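Local coordinates for protein pyrrolidone-carboxylate peptidase (PDB 5Z48) that removes the N-terminal pyroglutamyl group from peptides, acting as a homotetrameric thiol exopeptidase of the peptidase C15 family and found here with pyroglutamate bound, at residues B[23-28]-B[192-197]; B[67-72]-B[202-207]; B[176-181]-B[187-192]. All coordinates share one frame; numbering follows the deposited sequence.

Contact 1. Residues B[23-28]-B[192-197]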
loop_
_atom_site.group_PDB
_atom_site.type_symbol
_atom_site.label_atom_id
_atom_site.label_comp_id
_atom_site.label_asym_id
_atom_site.label_seq_id
_atom_site.Cartn_x
_atom_site.Cartn_y
_atom_site.Cartn_z
ATOM N N ALA B 23 -13.118 15.280 -15.498
ATOM C CA ALA B 23 -14.223 15.944 -16.182
ATOM C C ALA B 23 -14.734 17.133 -15.388
ATOM O O ALA B 23 -15.046 18.191 -15.968
ATOM C CB ALA B 23 -15.362 14.962 -16.421
ATOM N N GLN B 24 -14.911 16.956 -14.079
ATOM C CA GLN B 24 -15.435 18.059 -13.269
ATOM C C GLN B 24 -14.508 19.259 -13.306
ATOM O O GLN B 24 -14.968 20.402 -13.356
ATOM C CB GLN B 24 -15.622 17.590 -11.825
ATOM C CG GLN B 24 -16.594 16.450 -11.667
ATOM C CD GLN B 24 -18.004 16.908 -11.730
ATOM O OE1 GLN B 24 -18.276 18.127 -11.762
ATOM N NE2 GLN B 24 -18.943 15.952 -11.780
ATOM N N ALA B 25 -13.199 19.024 -13.196
ATOM C CA ALA B 25 -12.263 20.143 -13.201
ATOM C C ALA B 25 -12.252 20.846 -14.554
ATOM O O ALA B 25 -12.209 22.084 -14.599
ATOM C CB ALA B 25 -10.871 19.638 -12.838
ATOM N N ALA B 26 -12.237 20.078 -15.652
ATOM C CA ALA B 26 -12.260 20.724 -16.967
ATOM C C ALA B 26 -13.518 21.559 -17.122
ATOM O O ALA B 26 -13.477 22.694 -17.636
ATOM C CB ALA B 26 -12.163 19.677 -18.090
ATOM N N GLN B 27 -14.665 21.035 -16.673
ATOM C CA GLN B 27 -15.908 21.780 -16.807
ATOM C C GLN B 27 -15.863 23.089 -16.029
ATOM O O GLN B 27 -16.298 24.138 -16.534
ATOM C CB GLN B 27 -17.092 20.918 -16.348
ATOM C CG GLN B 27 -18.445 21.366 -16.943
ATOM C CD GLN B 27 -18.596 20.959 -18.429
ATOM O OE1 GLN B 27 -17.913 20.061 -18.906
ATOM N NE2 GLN B 27 -19.579 21.548 -19.112
ATOM N N GLU B 28 -15.337 23.054 -14.792
ATOM C CA GLU B 28 -15.346 24.251 -13.964
ATOM C C GLU B 28 -14.387 25.311 -14.473
ATOM O O GLU B 28 -14.658 26.518 -14.288
ATOM C CB GLU B 28 -14.942 23.916 -12.524
ATOM C CG GLU B 28 -15.868 23.059 -11.722
ATOM C CD GLU B 28 -15.366 23.011 -10.273
ATOM O OE1 GLU B 28 -15.230 24.111 -9.666
ATOM O OE2 GLU B 28 -15.046 21.906 -9.765
ATOM N N LEU B 192 -9.509 13.198 -2.723
ATOM C CA LEU B 192 -9.452 14.627 -2.410
ATOM C C LEU B 192 -10.812 15.218 -2.723
ATOM O O LEU B 192 -11.451 14.785 -3.684
ATOM C CB LEU B 192 -8.396 15.376 -3.245
ATOM C CG LEU B 192 -7.005 14.909 -2.918
ATOM C CD1 LEU B 192 -6.072 15.553 -3.930
ATOM C CD2 LEU B 192 -6.635 15.284 -1.498
ATOM N N PRO B 193 -11.291 16.190 -1.951
ATOM C CA PRO B 193 -12.514 16.881 -2.373
ATOM C C PRO B 193 -12.316 17.458 -3.761
ATOM O O PRO B 193 -11.212 17.890 -4.122
ATOM C CB PRO B 193 -12.682 18.004 -1.341
ATOM C CG PRO B 193 -11.911 17.459 -0.093
ATOM C CD PRO B 193 -10.727 16.786 -0.727
ATOM N N GLN B 194 -13.411 17.516 -4.530
ATOM C CA GLN B 194 -13.289 18.022 -5.893
ATOM C C GLN B 194 -12.684 19.430 -5.926
ATOM O O GLN B 194 -11.930 19.761 -6.847
ATOM C CB GLN B 194 -14.654 18.002 -6.603
ATOM C CG GLN B 194 -14.552 18.511 -8.039
ATOM C CD GLN B 194 -13.719 17.568 -8.898
ATOM O OE1 GLN B 194 -13.935 16.361 -8.876
ATOM N NE2 GLN B 194 -12.763 18.126 -9.660
ATOM N N SER B 195 -13.007 20.280 -4.935
ATOM C CA SER B 195 -12.478 21.647 -4.983
ATOM C C SER B 195 -10.957 21.679 -4.877
ATOM O O SER B 195 -10.324 22.551 -5.471
ATOM C CB SER B 195 -13.085 22.506 -3.883
ATOM O OG SER B 195 -12.929 21.956 -2.575
ATOM N N GLU B 196 -10.362 20.741 -4.146
ATOM C CA GLU B 196 -8.897 20.645 -4.103
ATOM C C GLU B 196 -8.324 20.198 -5.443
ATOM O O GLU B 196 -7.306 20.727 -5.895
ATOM C CB GLU B 196 -8.519 19.688 -2.969
ATOM C CG GLU B 196 -6.994 19.341 -2.897
ATOM C CD GLU B 196 -6.138 20.422 -2.265
ATOM O OE1 GLU B 196 -6.639 21.564 -2.034
ATOM O OE2 GLU B 196 -4.959 20.134 -1.889
ATOM N N ILE B 197 -8.959 19.208 -6.081
ATOM C CA ILE B 197 -8.518 18.728 -7.398
ATOM C C ILE B 197 -8.599 19.846 -8.423
ATOM O O ILE B 197 -7.639 20.099 -9.170
ATOM C CB ILE B 197 -9.354 17.507 -7.819
ATOM C CG1 ILE B 197 -9.078 16.335 -6.871
ATOM C CG2 ILE B 197 -9.040 17.105 -9.265
ATOM C CD1 ILE B 197 -10.064 15.141 -7.043
#
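The side-chain amide of Gln194 carries most of this contact, and one of its faces lies against Gln24. Gln24 CB sits over that face, 3.5 Å from Gln194 CD and only slightly further from OE1 and NE2, so a methylene rests on a flat polar group. On the same side, the backbone N of Ala25 approaches Gln194 NE2 at 3.7 Å without a hydrogen bond, and Ala25 CB lies 4.0 Å from the same nitrogen. The two glutamine side chains cross at about a right angle, their amide planes 44° apart. Gln24 turns its own amide away to Asp19. The carboxylate of Glu28 passes Gln194 in the opposite direction, with OE2 3.8 Å from Gln194 CG. Gln194 reaches across because CG stands anti to the backbone N (chi1 -179°) and the chain then bends at CG, in the first turn of helix 194-211, which has Pro193 as its N-cap.

The segments form no hydrogen bond with each other; the polar ends are met by residues around them. Gln194 OE1 bonds to Asn175, while NE2 bonds to Pro21 O and to the hydroxyl of Thr198, which also bonds to Glu28 OE2. This is helix-helix packing on one side of an α/β fold, joining helix 21-29 to the start of helix 194-211. A leucine in place of Gln194 would probably leave Asn175 and the carbonyl of Pro21 without their amide partner and take one partner from the hydroxyl of Thr198. The general lesson concerns division of labour within one group: the amide offers a face for packing while three bonds grip its oxygen and nitrogen, fix its rotation and tie the start of helix 194-211 to Pro21, where helix 21-29 begins, and to Asn175, just before helix 176-180.

Contact 2. Residues B[67-72]-B[202-207]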
loop_
_atom_site.group_PDB
_atom_site.type_symbol
_atom_site.label_atom_id
_atom_site.label_comp_id
_atom_site.label_asym_id
_atom_site.label_seq_id
_atom_site.Cartn_x
_atom_site.Cartn_y
_atom_site.Cartn_z
ATOM N N ALA B 67 -0.585 25.841 -25.429
ATOM C CA ALA B 67 -0.192 24.866 -24.420
ATOM C C ALA B 67 -1.328 23.877 -24.282
ATOM O O ALA B 67 -2.487 24.215 -24.561
ATOM C CB ALA B 67 0.076 25.554 -23.078
ATOM N N VAL B 68 -0.993 22.646 -23.855
ATOM C CA VAL B 68 -1.954 21.543 -23.785
ATOM C C VAL B 68 -1.805 20.853 -22.436
ATOM O O VAL B 68 -0.726 20.324 -22.110
ATOM C CB VAL B 68 -1.757 20.537 -24.939
ATOM C CG1 VAL B 68 -2.722 19.362 -24.847
ATOM C CG2 VAL B 68 -1.844 21.258 -26.300
ATOM N N LEU B 69 -2.886 20.859 -21.648
ATOM C CA LEU B 69 -2.958 20.177 -20.351
ATOM C C LEU B 69 -4.032 19.085 -20.400
ATOM O O LEU B 69 -5.233 19.365 -20.326
ATOM C CB LEU B 69 -3.216 21.188 -19.221
ATOM C CG LEU B 69 -3.199 20.592 -17.797
ATOM C CD1 LEU B 69 -1.918 19.849 -17.488
ATOM C CD2 LEU B 69 -3.354 21.724 -16.768
ATOM N N LEU B 70 -3.617 17.823 -20.536
ATOM C CA LEU B 70 -4.535 16.696 -20.565
ATOM C C LEU B 70 -4.656 16.145 -19.141
ATOM O O LEU B 70 -3.621 15.953 -18.474
ATOM C CB LEU B 70 -3.979 15.614 -21.485
ATOM C CG LEU B 70 -3.516 16.077 -22.880
ATOM C CD1 LEU B 70 -2.739 14.868 -23.519
ATOM C CD2 LEU B 70 -4.658 16.490 -23.768
ATOM N N THR B 71 -5.877 15.898 -18.673
ATOM C CA THR B 71 -6.054 15.393 -17.309
ATOM C C THR B 71 -6.925 14.130 -17.284
ATOM O O THR B 71 -7.748 13.868 -18.178
ATOM C CB THR B 71 -6.654 16.463 -16.354
ATOM O OG1 THR B 71 -8.048 16.652 -16.575
ATOM C CG2 THR B 71 -5.943 17.802 -16.553
ATOM N N GLY B 72 -6.790 13.374 -16.186
ATOM C CA GLY B 72 -7.528 12.129 -16.069
ATOM C C GLY B 72 -7.434 11.628 -14.646
ATOM O O GLY B 72 -6.580 12.077 -13.864
ATOM N N ARG B 202 -6.031 24.128 -11.818
ATOM C CA ARG B 202 -5.945 25.573 -12.063
ATOM C C ARG B 202 -4.527 26.084 -11.819
ATOM O O ARG B 202 -3.967 26.825 -12.638
ATOM C CB ARG B 202 -6.923 26.315 -11.154
ATOM C CG ARG B 202 -6.879 27.835 -11.412
ATOM C CD ARG B 202 -7.778 28.633 -10.503
ATOM N NE ARG B 202 -7.652 30.073 -10.771
ATOM C CZ ARG B 202 -8.640 30.956 -10.621
ATOM N NH1 ARG B 202 -9.839 30.544 -10.221
ATOM N NH2 ARG B 202 -8.439 32.254 -10.882
ATOM N N VAL B 203 -3.923 25.686 -10.697
ATOM C CA VAL B 203 -2.564 26.125 -10.372
ATOM C C VAL B 203 -1.566 25.631 -11.422
ATOM O O VAL B 203 -0.656 26.378 -11.830
ATOM C CB VAL B 203 -2.205 25.680 -8.933
ATOM C CG1 VAL B 203 -0.721 25.919 -8.581
ATOM C CG2 VAL B 203 -3.056 26.467 -7.963
ATOM N N ALA B 204 -1.734 24.393 -11.896
ATOM C CA ALA B 204 -0.876 23.890 -12.968
ATOM C C ALA B 204 -1.055 24.708 -14.227
ATOM O O ALA B 204 -0.063 25.060 -14.875
ATOM C CB ALA B 204 -1.145 22.401 -13.232
ATOM N N ALA B 205 -2.320 25.002 -14.596
ATOM C CA ALA B 205 -2.590 25.806 -15.797
ATOM C C ALA B 205 -1.921 27.175 -15.701
ATOM O O ALA B 205 -1.298 27.651 -16.669
ATOM C CB ALA B 205 -4.092 25.972 -15.978
ATOM N N GLU B 206 -2.005 27.802 -14.526
ATOM C CA GLU B 206 -1.422 29.127 -14.334
ATOM C C GLU B 206 0.098 29.073 -14.451
ATOM O O GLU B 206 0.717 29.986 -15.028
ATOM C CB GLU B 206 -1.857 29.683 -12.960
ATOM C CG GLU B 206 -3.374 29.901 -12.840
ATOM C CD GLU B 206 -3.885 30.260 -11.434
ATOM O OE1 GLU B 206 -3.168 29.998 -10.445
ATOM O OE2 GLU B 206 -5.018 30.801 -11.337
ATOM N N ALA B 207 0.709 28.013 -13.928
ATOM C CA ALA B 207 2.169 27.913 -14.010
ATOM C C ALA B 207 2.623 27.682 -15.456
ATOM O O ALA B 207 3.641 28.240 -15.889
ATOM C CB ALA B 207 2.708 26.801 -13.104
#
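Leu69 meets Ala204 and Ala205 through a single methyl, and the contact between segments is wholly one of apolar packing. Leu69 CD2 lies 4.2 Å from Ala204 CB and 4.4 Å from Ala205 CB. It also comes within 4.1 Å of Ala205 N, so the branch tip rests against the helix backbone between two alanine methyls. The side chain gets there with CG anti to the backbone N (chi1 -175°), which carries the branches out from the strand toward the helix. Small residues on the helix allow close approach: the CA atoms of Leu69 and Ala205 are 7.2 Å apart. Leu8 and Leu170, from the two flanking strands, touch Leu69 as well, and Leu170 also touches Ala204.

The fold explains why this methyl is buried. Strand 67-73 runs parallel to its neighbours 5-11 and 167-172 in the mixed sheet of the peptidase C15 α/β fold, and helix 194-211 covers one face of that sheet. Ala204 also touches helix 121-130, as does Val203 beside it, while Arg202 touches Leu29 of helix 21-29.

No polar interaction links the two segments. Within the helix, Arg202 and Glu206, one turn apart, form a salt bridge: Arg202 NE donates to Glu206 OE2 at 2.8 Å, nearly straight at 167°. The acceptor lies close to the guanidinium plane, but OE2 is approached from above the plane of its carboxylate, 41° out of it. On the strand, Leu69 forms backbone hydrogen bonds with Leu7 and Thr9 of the neighbouring strand 5-11, and the hydroxyl of Thr71 bonds to Thr9 O. At the far end of this strand segment Gly72 touches the bound pyroglutamate.

Contact 3. Residues B[176-181]-B[187-192]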
loop_
_atom_site.group_PDB
_atom_site.type_symbol
_atom_site.label_atom_id
_atom_site.label_comp_id
_atom_site.label_asym_id
_atom_site.label_seq_id
_atom_site.Cartn_x
_atom_site.Cartn_y
_atom_site.Cartn_z
ATOM N N ALA B 176 -14.549 12.570 -3.804
ATOM C CA ALA B 176 -15.393 11.855 -2.849
ATOM C C ALA B 176 -16.337 10.890 -3.557
ATOM O O ALA B 176 -16.561 9.769 -3.075
ATOM C CB ALA B 176 -16.197 12.838 -1.988
ATOM N N ALA B 177 -16.923 11.314 -4.695
ATOM C CA ALA B 177 -17.893 10.465 -5.377
ATOM C C ALA B 177 -17.268 9.147 -5.798
ATOM O O ALA B 177 -17.894 8.078 -5.655
ATOM C CB ALA B 177 -18.486 11.206 -6.579
ATOM N N VAL B 178 -16.034 9.210 -6.316
ATOM C CA VAL B 178 -15.314 8.005 -6.714
ATOM C C VAL B 178 -15.044 7.128 -5.498
ATOM O O VAL B 178 -15.269 5.911 -5.527
ATOM C CB VAL B 178 -14.012 8.364 -7.466
ATOM C CG1 VAL B 178 -13.155 7.122 -7.697
ATOM C CG2 VAL B 178 -14.341 8.986 -8.824
ATOM N N ALA B 179 -14.584 7.736 -4.396
ATOM C CA ALA B 179 -14.245 6.935 -3.216
ATOM C C ALA B 179 -15.488 6.308 -2.578
ATOM O O ALA B 179 -15.425 5.191 -2.040
ATOM C CB ALA B 179 -13.487 7.812 -2.192
ATOM N N LEU B 180 -16.638 7.015 -2.600
ATOM C CA LEU B 180 -17.872 6.517 -1.978
ATOM C C LEU B 180 -18.464 5.294 -2.691
ATOM O O LEU B 180 -19.218 4.525 -2.071
ATOM C CB LEU B 180 -18.930 7.621 -1.938
ATOM C CG LEU B 180 -18.589 8.714 -0.916
ATOM C CD1 LEU B 180 -19.444 9.972 -1.199
ATOM C CD2 LEU B 180 -18.839 8.234 0.524
ATOM N N ALA B 181 -18.135 5.105 -3.976
ATOM C CA ALA B 181 -18.693 4.014 -4.773
ATOM C C ALA B 181 -17.895 2.716 -4.661
ATOM O O ALA B 181 -18.349 1.677 -5.150
ATOM C CB ALA B 181 -18.769 4.443 -6.249
ATOM N N PRO B 187 -10.303 -2.329 -0.887
ATOM C CA PRO B 187 -9.613 -1.394 -0.006
ATOM C C PRO B 187 -10.090 0.025 -0.257
ATOM O O PRO B 187 -10.423 0.392 -1.395
ATOM C CB PRO B 187 -8.136 -1.563 -0.402
ATOM C CG PRO B 187 -8.219 -1.886 -1.868
ATOM C CD PRO B 187 -9.421 -2.801 -1.973
ATOM N N PRO B 188 -10.110 0.863 0.766
ATOM C CA PRO B 188 -10.521 2.253 0.550
ATOM C C PRO B 188 -9.521 3.011 -0.315
ATOM O O PRO B 188 -8.314 2.765 -0.277
ATOM C CB PRO B 188 -10.569 2.830 1.966
ATOM C CG PRO B 188 -9.632 1.985 2.756
ATOM C CD PRO B 188 -9.796 0.587 2.180
ATOM N N LEU B 189 -10.047 4.010 -1.081
ATOM C CA LEU B 189 -9.194 4.820 -1.945
ATOM C C LEU B 189 -8.745 6.085 -1.226
ATOM O O LEU B 189 -9.568 6.754 -0.588
ATOM C CB LEU B 189 -9.941 5.249 -3.215
ATOM C CG LEU B 189 -10.293 4.142 -4.217
ATOM C CD1 LEU B 189 -11.147 4.793 -5.310
ATOM C CD2 LEU B 189 -8.990 3.516 -4.781
ATOM N N PRO B 190 -7.488 6.498 -1.342
ATOM C CA PRO B 190 -7.171 7.907 -1.123
ATOM C C PRO B 190 -8.053 8.767 -2.017
ATOM O O PRO B 190 -8.368 8.398 -3.162
ATOM C CB PRO B 190 -5.692 8.022 -1.524
ATOM C CG PRO B 190 -5.132 6.614 -1.437
ATOM C CD PRO B 190 -6.331 5.748 -1.859
ATOM N N TYR B 191 -8.436 9.945 -1.516
ATOM C CA TYR B 191 -9.281 10.827 -2.304
ATOM C C TYR B 191 -9.004 12.273 -1.916
ATOM O O TYR B 191 -8.317 12.550 -0.934
ATOM C CB TYR B 191 -10.776 10.499 -2.105
ATOM C CG TYR B 191 -11.356 11.045 -0.803
ATOM C CD1 TYR B 191 -11.127 10.403 0.423
ATOM C CD2 TYR B 191 -12.115 12.211 -0.808
ATOM C CE1 TYR B 191 -11.658 10.915 1.607
ATOM C CE2 TYR B 191 -12.636 12.742 0.375
ATOM C CZ TYR B 191 -12.406 12.100 1.569
ATOM O OH TYR B 191 -12.932 12.656 2.709
ATOM N N LEU B 192 -9.509 13.198 -2.723
ATOM C CA LEU B 192 -9.452 14.627 -2.410
ATOM C C LEU B 192 -10.812 15.218 -2.723
ATOM O O LEU B 192 -11.451 14.785 -3.684
ATOM C CB LEU B 192 -8.396 15.376 -3.245
ATOM C CG LEU B 192 -7.005 14.909 -2.918
ATOM C CD1 LEU B 192 -6.072 15.553 -3.930
ATOM C CD2 LEU B 192 -6.635 15.284 -1.498
HETATM O O HOH W 1 -13.086 4.228 -0.881
#
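Leu189 meets Ala179 and Val178 in two ways, by a water at its backbone and by its side chain. The water accepts a hydrogen bond from Leu189 N at 3.1 Å and donates one to Ala179 O at 2.8 Å, joining the two backbones where no direct bond forms. The side chain then crosses Val178, with Leu189 CD1 3.9 Å from Val178 CG1, and its CB comes to 4.5 Å from Ala179 CB. Its carbonyl turns to Gln79 of the second subunit.

Helix 176-180 is short, and after it the chain doubles back in an extended form, with Pro187, Pro188 and Pro190 close to polyproline II geometry. The two segments run in opposite directions, Leu189 beside Ala179 and Tyr191 beside Ala176, in a region that meets another copy of the protein within the homotetramer.

Tyr191 follows with CG set between its backbone N and carbonyl carbon (chi1 78°), an orientation that carries the ring across the helix. Tyr191 CB touches Ala179 CB at 3.8 Å, while CD2 reaches Ala176 N, at the start of the helix, at 3.9 Å and CE2 comes within 4.3 Å of Ala176 CB. Beyond the ring, the phenol oxygen bonds to Glu196 of the second subunit. The side chain of Leu192 points away from the helix at its root and packs on Pro173 and on Tyr191 of the second subunit; its backbone pairs with Ala174.

In the fold
The three contacts show how one C-terminal helix and the loop before it are tied to the rest of an α/β enzyme. Contacts 1 and 2 both use helix 194-211, with centres about 12 Å apart, one joining it to helix 21-29 and the other to the central sheet. Contact 3 shares Leu192 with contact 1, their centres about 14 Å apart, and both meet the second subunit. Contacts 2 and 3 are more distant, about 23 Å between centres. Only contact 2 contains a pocket residue, Gly72; the nearest side chains of contacts 3 and 1, Val178 and Ala25, lie about 9 and 11 Å from the pyroglutamate.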